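PDB 4HKT: inositol 2-dehydrogenase from Sinorhizobium meliloti, which oxidises myo-inositol to scyllo-inosose (2-keto-myo-inositol) with NAD+ as the hydride acceptor, the first step in breaking myo-inositol down to acetyl-CoA. Local coordinates for residues V191-A196 / V319-E324; D210-I215 / I226-R231; L184-V189 / S220-I225; L98-V103 / D307-L312. One frame throughout, in Å; residues are numbered along the deposited sequence. Where two conformers were deposited one is given.

Interaction 1 (V191-A196 / V319-E324); sequences VTATAA and VRSVAE
S321 makes the polar part of this contact. Its OG takes the backbone N-H of A193 at an N-to-OG distance of 3.0 Å, a somewhat bent bond of 141° at the hydrogen. With chi1 at 177° the hydroxyl swings away from the helix's own backbone N and lies up against the strand, where OG also comes within 3.3 Å of T192 CA. The same OG bonds to the backbone O of R326, just past the helix end, so the hydroxyl joins strand, helix and the chain beyond it.

A water adds a second polar link. It donates one hydrogen to A193 O at 2.7 Å and the other to S321 O at 2.9 Å, so that A193 is tied to the helix through both its N-H and its carbonyl.

The apolar part belongs to V322. Its CG2 packs against A193 CB at 3.8 Å and A195 CB at 4.0 Å, and CG1 also reaches the methyl of A195; the two alanines, alternate residues of the strand, present small methyls that let the helix come close, with the axes 6.5 Å apart and crossing at -65°.

The segment 319-324 is the last turn and a half of helix 305-324, laid across strand 188-196. V322 also touches F169 of helix 168-184 and Y209 in a loop, while the strand is hydrogen-bonded to 211-218 alongside, and T192 and T194 pack on a second subunit.

Interaction 2 (D210-I215 / I226-R231); sequences DSVSVI and ISNSRR
D210 passes its carbonyl O to R230 N at 3.0 Å while it and S211 together face A196 of strand 188-196, a classic beta bulge on the other edge of the strand. Beside it, one water spans the two strands, donating to S211 OG at 2.8 Å and lying 2.6 Å from S229 OG; these two serines face each other in a non-hydrogen-bonded pair. S211 OG in turn donates to D210 OD1 at 2.7 Å, and the D210 carboxylate accepts from the backbone N-H groups of L198, I199 and D200.

Beyond the bulge the ladder is regular. V212 with N228 and V214 with I226 are hydrogen-bonded pairs, and S213 stands opposite S227 in the non-hydrogen-bonded pair between them. On the V212 face, V212 CG2 presses on N228 CB at 3.6 Å, the two side chains lying at a slant to each other. N228 CG points off the strand beside its backbone N (chi1 -79°), and its amide is held at both ends: OD1 by T173, and ND2 by D176 and by S227 O at 3.0 Å, approached from above that carbonyl's plane.

This is the hairpin of strands 211-218 and 223-229. Helix 168-184 covers the V212, V214, I226 and N228 face, where D171 also pairs with R230; strands 188-196 and 144-152 flank the hairpin, and the serine face meets a second subunit.

Interaction 3 (L184-V189 / S220-I225); sequences LGEEPV and SGKQAI
E186 lays its carboxylate over the end of K222, the two side chains crossing at about a right angle. E186 OE2 and K222 NZ form a salt bridge at 2.9 Å, with the ammonium nitrogen well above the carboxylate plane, 54° out of it. The other oxygen, OE1, takes the hydroxyl of S220 on its syn lone pair at a short OG-to-OE1 distance of 2.5 Å. An extended glutamate chain carries the carboxylate across to both partners, whereas K222 turns at its last torsion, chi4 77°, to bring NZ round to it. Neither charge relies on this pair alone: T218 OG1 also bonds to E186 OE1, and E143 is a second salt-bridge partner of K222.

The turn S220-G221-K222 belongs to the loop of the hairpin between strands 211-218 and 223-229, and L184 ends helix 168-184, which packs on that sheet. G185, with positive phi (79°), lets the chain leave the helix and start back toward strand 188-196.

Nearer the backbone of K222, L184 CD2 rests on K222 CB at 3.9 Å, and L184 CD1 reaches A224 CB at 4.2 Å. V147 and T218 pack on the same leucine, and V147 and L216 on A224.

Interaction 4 (L98-V103 / D307-L312); sequences LDAERV and DGLAAL. With EDO (1,2-ethanediol), chain C; EDO (1,2-ethanediol), chain S.
L312 is the main bump here, and it settles into the hollow made by the start of helix 100-112. Its CD2 methyl reaches A100 CA at 3.8 Å and V103 CG2 at 3.8 Å, while CD1 turns to the backbone of the preceding loop and lies 3.8 Å from L98 O. One turn back, L309 supplies the second bump: CD1 sits against V103 CG1 at 3.9 Å and brushes the methyl of A100 at 4.2 Å. Both leucines hold CG away from the backbone N of their helix (chi1 -180° for L312 and 177° for L309), which sends the branches across the gap. V103 comes between them, one methyl for each leucine, and A100 is small enough for both to close over it. No hydrogen bond crosses; shape and apolar contact do the work.

The first turn facing the leucines is capped by D99, whose OD2 accepts R102 N at 3.0 Å in a straight bond of 166°. L98 O, beside the L312 methyl, receives the hydroxyl of a 1,2-ethanediol probably left from crystallisation.

R170 of helix 168-184 borders both L98 and L312, and L107 packs on L309. A helix of the NAD-binding Rossmann domain, 100-112, thus packs on a C-terminal helix, 305-324, that also backs the sheet of the C-terminal domain, consistent with an interdomain contact in a Gfo/Idh/MocA dehydrogenase.

How the interactions relate
From the N terminus, 98-103 comes first and waits some 200 residues for its partner at 307-312, so interaction 4 closes the widest loop, joining the Rossmann domain to the long helix near the C terminus. Interactions 2 and 3 are nested inside that loop. Next comes 184-189, closed by 220-225; interaction 3 crosses both interaction 1 and interaction 2. Interaction 2 closes the tight hairpin and is nested within the loop of interaction 1, which ends on 319-324, farther along the helix used by interaction 4; interaction 1 crosses interaction 4, because its second segment lies beyond 307-312. Interactions 1, 2 and 3 share one sheet and all touch the second subunit.

Interaction 1 (V191-A196 / V319-E324)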
# COMPACT_ATOMS: atom_id res chain seq x y z
N VAL B 191 7.89 30.30 15.25
CA VAL B 191 6.73 29.93 14.44
C VAL B 191 6.62 30.85 13.23
O VAL B 191 6.70 32.05 13.38
CB VAL B 191 5.46 30.06 15.26
CG1 VAL B 191 4.25 29.67 14.42
CG2 VAL B 191 5.56 29.15 16.46
N THR B 192 6.45 30.28 12.06
CA THR B 192 6.11 31.10 10.91
C THR B 192 4.95 30.42 10.18
O THR B 192 4.88 29.17 10.09
CB THR B 192 7.35 31.41 10.04
OG1 THR B 192 7.06 32.52 9.16
CG2 THR B 192 7.77 30.21 9.27
N ALA B 193 4.01 31.24 9.73
CA ALA B 193 2.74 30.70 9.25
C ALA B 193 2.15 31.52 8.12
O ALA B 193 2.43 32.71 7.97
CB ALA B 193 1.73 30.68 10.37
N THR B 194 1.36 30.84 7.31
CA THR B 194 0.59 31.50 6.27
C THR B 194 -0.84 31.02 6.39
O THR B 194 -1.10 29.95 6.92
CB THR B 194 1.10 31.17 4.87
OG1 THR B 194 1.11 29.76 4.71
CG2 THR B 194 2.53 31.73 4.66
N ALA B 195 -1.76 31.79 5.83
CA ALA B 195 -3.19 31.46 5.92
C ALA B 195 -3.98 32.08 4.78
O ALA B 195 -3.56 33.06 4.16
CB ALA B 195 -3.75 31.97 7.24
N ALA B 196 -5.12 31.48 4.50
CA ALA B 196 -6.05 32.01 3.53
C ALA B 196 -7.47 31.43 3.79
O ALA B 196 -7.67 30.49 4.59
CB ALA B 196 -5.61 31.62 2.13
N VAL B 319 -0.83 33.15 14.83
CA VAL B 319 -1.74 34.23 14.50
C VAL B 319 -0.96 35.51 14.20
O VAL B 319 -1.21 36.16 13.18
CB VAL B 319 -2.76 34.46 15.65
CG1 VAL B 319 -3.68 35.64 15.41
CG2 VAL B 319 -3.66 33.22 15.89
N ARG B 320 -0.02 35.86 15.09
CA ARG B 320 0.87 37.03 14.92
C ARG B 320 1.73 36.91 13.69
O ARG B 320 1.89 37.88 12.96
CB ARG B 320 1.77 37.25 16.14
CG ARG B 320 1.10 37.78 17.40
CD ARG B 320 2.14 38.15 18.46
NE ARG B 320 3.15 39.10 17.94
CZ ARG B 320 4.36 39.31 18.45
NH1 ARG B 320 4.83 38.64 19.51
NH2 ARG B 320 5.15 40.20 17.87
N SER B 321 2.25 35.72 13.43
CA SER B 321 3.10 35.51 12.29
C SER B 321 2.35 35.81 10.97
O SER B 321 2.90 36.49 10.08
CB SER B 321 3.59 34.07 12.23
OG SER B 321 4.37 33.91 11.06
N VAL B 322 1.11 35.34 10.86
CA VAL B 322 0.34 35.60 9.68
C VAL B 322 0.10 37.11 9.56
O VAL B 322 0.29 37.67 8.49
CB VAL B 322 -1.00 34.90 9.66
CG1 VAL B 322 -1.81 35.39 8.47
CG2 VAL B 322 -0.85 33.38 9.56
N ALA B 323 -0.29 37.75 10.66
CA ALA B 323 -0.60 39.19 10.61
C ALA B 323 0.61 40.06 10.34
O ALA B 323 0.48 41.03 9.62
CB ALA B 323 -1.27 39.62 11.88
N GLU B 324 1.77 39.71 10.89
CA GLU B 324 2.97 40.54 10.81
C GLU B 324 3.91 40.11 9.68
O GLU B 324 4.88 40.77 9.43
CB GLU B 324 3.72 40.49 12.15
CG GLU B 324 2.95 41.16 13.26
CD GLU B 324 3.56 41.02 14.65
OE1 GLU B 324 4.79 40.87 14.79
OE2 GLU B 324 2.77 41.06 15.62
O HOH W 1 4.02 34.93 7.90

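Interaction 2 (D210-I215 / I226-R231)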
# COMPACT_ATOMS: atom_id res chain seq x y z
N ASP B 210 -9.35 29.29 6.67
CA ASP B 210 -9.69 27.87 6.53
C ASP B 210 -8.62 26.94 5.98
O ASP B 210 -8.82 25.72 5.92
CB ASP B 210 -11.00 27.72 5.73
CG ASP B 210 -10.87 28.19 4.28
OD1 ASP B 210 -9.78 28.01 3.64
OD2 ASP B 210 -11.90 28.74 3.78
N SER B 211 -7.48 27.50 5.57
CA SER B 211 -6.38 26.77 4.96
C SER B 211 -5.07 27.43 5.42
O SER B 211 -4.83 28.62 5.14
CB SER B 211 -6.48 26.86 3.44
OG SER B 211 -7.73 26.38 2.99
N VAL B 212 -4.24 26.67 6.17
CA VAL B 212 -3.08 27.25 6.83
C VAL B 212 -1.89 26.30 6.74
O VAL B 212 -2.06 25.07 6.70
CB VAL B 212 -3.34 27.64 8.31
CG1 VAL B 212 -4.48 28.62 8.44
CG2 VAL B 212 -3.67 26.43 9.17
N SER B 213 -0.71 26.89 6.78
CA SER B 213 0.55 26.19 6.70
C SER B 213 1.45 26.83 7.77
O SER B 213 1.47 28.06 7.93
CB SER B 213 1.19 26.39 5.36
OG SER B 213 0.38 25.99 4.28
N VAL B 214 2.16 25.99 8.53
CA VAL B 214 3.01 26.48 9.63
C VAL B 214 4.36 25.76 9.61
O VAL B 214 4.41 24.62 9.29
CB VAL B 214 2.37 26.26 10.99
CG1 VAL B 214 3.19 26.95 12.07
CG2 VAL B 214 0.96 26.81 11.04
N ILE B 215 5.44 26.48 9.89
CA ILE B 215 6.73 25.89 10.17
C ILE B 215 7.16 26.29 11.59
O ILE B 215 7.21 27.49 11.92
CB ILE B 215 7.85 26.36 9.22
CG1 ILE B 215 7.49 26.17 7.77
CG2 ILE B 215 9.14 25.61 9.55
CD1 ILE B 215 8.37 27.01 6.83
N ILE B 226 3.45 21.98 9.34
CA ILE B 226 2.09 21.57 9.61
C ILE B 226 1.23 22.15 8.49
O ILE B 226 1.34 23.34 8.15
CB ILE B 226 1.56 22.12 10.93
CG1 ILE B 226 2.28 21.53 12.11
CG2 ILE B 226 0.05 21.87 11.03
CD1 ILE B 226 2.19 22.45 13.31
N SER B 227 0.38 21.31 7.94
CA SER B 227 -0.62 21.70 6.92
C SER B 227 -2.04 21.41 7.45
O SER B 227 -2.29 20.30 7.90
CB SER B 227 -0.36 20.83 5.70
OG SER B 227 -1.21 21.10 4.63
N ASN B 228 -2.95 22.37 7.38
CA ASN B 228 -4.33 22.16 7.84
C ASN B 228 -5.27 22.67 6.78
O ASN B 228 -5.05 23.75 6.25
CB ASN B 228 -4.67 23.02 9.05
CG ASN B 228 -4.15 22.51 10.38
OD1 ASN B 228 -4.42 23.17 11.39
ND2 ASN B 228 -3.49 21.37 10.43
N SER B 229 -6.36 21.93 6.54
CA SER B 229 -7.48 22.37 5.73
C SER B 229 -8.78 22.01 6.45
O SER B 229 -8.93 20.93 7.04
CB SER B 229 -7.48 21.72 4.34
OG SER B 229 -8.68 22.10 3.61
N ARG B 230 -9.71 22.94 6.42
CA ARG B 230 -11.00 22.69 7.03
C ARG B 230 -11.88 21.66 6.30
O ARG B 230 -12.90 21.27 6.86
CB ARG B 230 -11.78 23.99 7.18
CG ARG B 230 -11.41 24.83 8.40
CD ARG B 230 -11.59 24.08 9.70
NE ARG B 230 -11.60 24.96 10.84
CZ ARG B 230 -11.71 24.58 12.10
NH1 ARG B 230 -11.86 23.29 12.39
NH2 ARG B 230 -11.69 25.48 13.08
N ARG B 231 -11.56 21.27 5.06
CA ARG B 231 -12.47 20.44 4.26
C ARG B 231 -11.71 19.50 3.35
O ARG B 231 -10.86 19.94 2.54
CB ARG B 231 -13.38 21.31 3.37
CG ARG B 231 -14.42 20.51 2.56
CD ARG B 231 -14.08 20.29 1.08
NE ARG B 231 -14.04 21.55 0.31
CZ ARG B 231 -12.91 22.16 -0.05
NH1 ARG B 231 -11.72 21.61 0.29
NH2 ARG B 231 -12.92 23.31 -0.75
O HOH W 2 -7.64 23.84 1.92

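Interaction 3 (L184-V189 / S220-I225)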
# COMPACT_ATOMS: atom_id res chain seq x y z
N LEU B 184 8.81 16.08 18.16
CA LEU B 184 10.11 16.71 18.05
C LEU B 184 11.01 16.34 19.18
O LEU B 184 12.23 16.32 19.00
CB LEU B 184 10.06 18.22 18.03
CG LEU B 184 9.61 18.86 16.73
CD1 LEU B 184 9.13 20.26 17.00
CD2 LEU B 184 10.73 18.82 15.69
N GLY B 185 10.42 16.19 20.35
CA GLY B 185 11.17 15.95 21.58
C GLY B 185 11.80 17.20 22.19
O GLY B 185 12.38 17.13 23.27
N GLU B 186 11.67 18.34 21.52
CA GLU B 186 12.28 19.58 21.99
C GLU B 186 11.29 20.65 21.76
O GLU B 186 10.40 20.49 20.94
CB GLU B 186 13.51 19.94 21.17
CG GLU B 186 14.63 18.97 21.30
CD GLU B 186 15.81 19.34 20.43
OE1 GLU B 186 15.78 20.37 19.67
OE2 GLU B 186 16.78 18.56 20.51
N GLU B 187 11.45 21.77 22.45
CA GLU B 187 10.52 22.86 22.30
C GLU B 187 10.76 23.63 21.00
O GLU B 187 11.88 24.09 20.76
CB GLU B 187 10.66 23.86 23.46
CG GLU B 187 10.21 23.34 24.82
CD GLU B 187 8.74 22.96 24.84
OE1 GLU B 187 7.96 23.50 24.01
OE2 GLU B 187 8.39 22.12 25.69
N PRO B 188 9.71 23.86 20.21
CA PRO B 188 9.79 24.97 19.23
C PRO B 188 10.07 26.33 19.86
O PRO B 188 9.41 26.69 20.88
CB PRO B 188 8.39 24.98 18.60
CG PRO B 188 7.84 23.62 18.83
CD PRO B 188 8.43 23.15 20.13
N VAL B 189 10.93 27.11 19.23
CA VAL B 189 11.30 28.44 19.66
C VAL B 189 10.86 29.55 18.71
O VAL B 189 10.93 30.74 19.07
CB VAL B 189 12.82 28.57 19.92
CG1 VAL B 189 13.24 27.58 21.01
CG2 VAL B 189 13.67 28.42 18.65
N SER B 220 17.78 23.67 18.28
CA SER B 220 18.82 22.90 17.59
C SER B 220 18.61 22.92 16.06
O SER B 220 19.46 22.42 15.30
CB SER B 220 18.82 21.49 18.16
OG SER B 220 17.57 20.88 17.99
N GLY B 221 17.50 23.50 15.59
CA GLY B 221 17.24 23.63 14.17
C GLY B 221 16.27 22.65 13.56
O GLY B 221 15.97 22.75 12.36
N LYS B 222 15.82 21.67 14.36
CA LYS B 222 14.81 20.72 13.93
C LYS B 222 13.55 21.48 13.51
O LYS B 222 13.24 22.50 14.12
CB LYS B 222 14.44 19.73 15.02
CG LYS B 222 15.56 18.91 15.57
CD LYS B 222 15.10 18.15 16.81
CE LYS B 222 16.06 17.02 17.21
NZ LYS B 222 17.28 17.49 17.88
N GLN B 223 12.91 21.02 12.44
CA GLN B 223 11.75 21.68 11.85
C GLN B 223 10.51 20.80 11.73
O GLN B 223 10.58 19.61 11.36
CB GLN B 223 12.13 22.20 10.49
CG GLN B 223 13.22 23.27 10.50
CD GLN B 223 14.04 23.24 9.23
OE1 GLN B 223 13.53 23.50 8.17
NE2 GLN B 223 15.32 22.90 9.33
N ALA B 224 9.35 21.42 11.99
CA ALA B 224 8.06 20.76 11.84
C ALA B 224 7.22 21.62 10.94
O ALA B 224 7.07 22.78 11.16
CB ALA B 224 7.36 20.59 13.19
N ILE B 225 6.71 21.01 9.88
CA ILE B 225 5.81 21.64 9.00
C ILE B 225 4.43 21.09 9.28
O ILE B 225 4.23 19.87 9.40
CB ILE B 225 6.17 21.26 7.56
CG1 ILE B 225 7.57 21.68 7.20
CG2 ILE B 225 5.23 21.94 6.59
CD1 ILE B 225 8.00 21.21 5.81

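Interaction 4 (L98-V103 / D307-L312)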
# COMPACT_ATOMS: atom_id res chain seq x y z
N LEU B 98 -8.94 30.26 25.78
CA LEU B 98 -8.32 30.85 24.61
C LEU B 98 -7.31 31.93 24.94
O LEU B 98 -6.56 32.36 24.05
CB LEU B 98 -9.38 31.36 23.63
CG LEU B 98 -10.26 30.23 23.11
CD1 LEU B 98 -11.43 30.75 22.30
CD2 LEU B 98 -9.47 29.23 22.29
N ASP B 99 -7.26 32.38 26.19
CA ASP B 99 -6.39 33.48 26.58
C ASP B 99 -5.27 32.97 27.47
O ASP B 99 -5.52 32.44 28.53
CB ASP B 99 -7.20 34.54 27.35
CG ASP B 99 -6.36 35.72 27.80
OD1 ASP B 99 -6.54 36.80 27.26
OD2 ASP B 99 -5.52 35.58 28.70
N ALA B 100 -4.02 33.19 27.08
CA ALA B 100 -2.90 32.50 27.73
C ALA B 100 -2.71 32.97 29.18
O ALA B 100 -2.32 32.19 30.07
CB ALA B 100 -1.61 32.68 26.93
N GLU B 101 -2.98 34.25 29.43
CA GLU B 101 -2.92 34.79 30.77
C GLU B 101 -3.95 34.09 31.69
O GLU B 101 -3.61 33.68 32.80
CB GLU B 101 -3.16 36.30 30.77
CG GLU B 101 -2.79 36.95 32.10
CD GLU B 101 -1.28 37.20 32.27
OE1 GLU B 101 -0.42 36.31 31.99
OE2 GLU B 101 -0.94 38.34 32.71
N ARG B 102 -5.18 33.96 31.23
CA ARG B 102 -6.20 33.14 31.96
C ARG B 102 -5.74 31.71 32.23
O ARG B 102 -6.00 31.14 33.32
CB ARG B 102 -7.50 33.08 31.15
CG ARG B 102 -8.70 32.42 31.82
CD ARG B 102 -9.13 33.18 33.08
NE ARG B 102 -10.07 32.42 33.90
CZ ARG B 102 -9.73 31.61 34.91
NH1 ARG B 102 -8.44 31.38 35.23
NH2 ARG B 102 -10.68 31.04 35.63
N VAL B 103 -5.09 31.09 31.24
CA VAL B 103 -4.60 29.70 31.38
C VAL B 103 -3.58 29.66 32.51
O VAL B 103 -3.62 28.77 33.36
CB VAL B 103 -3.96 29.15 30.10
CG1 VAL B 103 -3.32 27.80 30.38
CG2 VAL B 103 -4.97 29.11 28.96
N ASP B 307 1.18 21.45 28.88
CA ASP B 307 1.11 21.07 27.46
C ASP B 307 -0.02 21.83 26.79
O ASP B 307 0.14 22.27 25.65
CB ASP B 307 0.94 19.56 27.25
CG ASP B 307 2.17 18.75 27.68
OD1 ASP B 307 3.32 19.19 27.45
OD2 ASP B 307 1.97 17.69 28.32
N GLY B 308 -1.15 22.03 27.48
CA GLY B 308 -2.22 22.89 26.91
C GLY B 308 -1.77 24.33 26.70
O GLY B 308 -2.08 24.96 25.69
N LEU B 309 -1.04 24.86 27.66
CA LEU B 309 -0.52 26.19 27.56
C LEU B 309 0.48 26.32 26.39
O LEU B 309 0.44 27.28 25.62
CB LEU B 309 0.16 26.59 28.87
CG LEU B 309 0.84 27.97 28.89
CD1 LEU B 309 -0.17 29.03 28.52
CD2 LEU B 309 1.46 28.27 30.25
N ALA B 310 1.40 25.36 26.30
CA ALA B 310 2.41 25.38 25.24
C ALA B 310 1.81 25.38 23.82
O ALA B 310 2.27 26.13 22.94
CB ALA B 310 3.35 24.18 25.42
N ALA B 311 0.78 24.58 23.60
CA ALA B 311 0.12 24.52 22.30
C ALA B 311 -0.59 25.83 21.96
O ALA B 311 -0.56 26.28 20.84
CB ALA B 311 -0.81 23.33 22.25
N LEU B 312 -1.21 26.45 22.95
CA LEU B 312 -1.88 27.73 22.76
C LEU B 312 -0.88 28.84 22.46
O LEU B 312 -1.14 29.63 21.59
CB LEU B 312 -2.69 28.09 24.00
CG LEU B 312 -3.44 29.40 23.94
CD1 LEU B 312 -4.52 29.33 22.88
CD2 LEU B 312 -4.03 29.74 25.30
C1 EDO C . -7.75 34.08 21.73
O1 EDO C . -7.64 34.76 22.97
C2 EDO C . -9.21 33.96 21.27
O2 EDO C . -9.43 34.83 20.17
C1 EDO S . 7.05 16.00 25.08
O1 EDO S . 6.34 14.76 24.96
C2 EDO S . 6.11 17.20 24.85
O2 EDO S . 4.91 17.09 25.65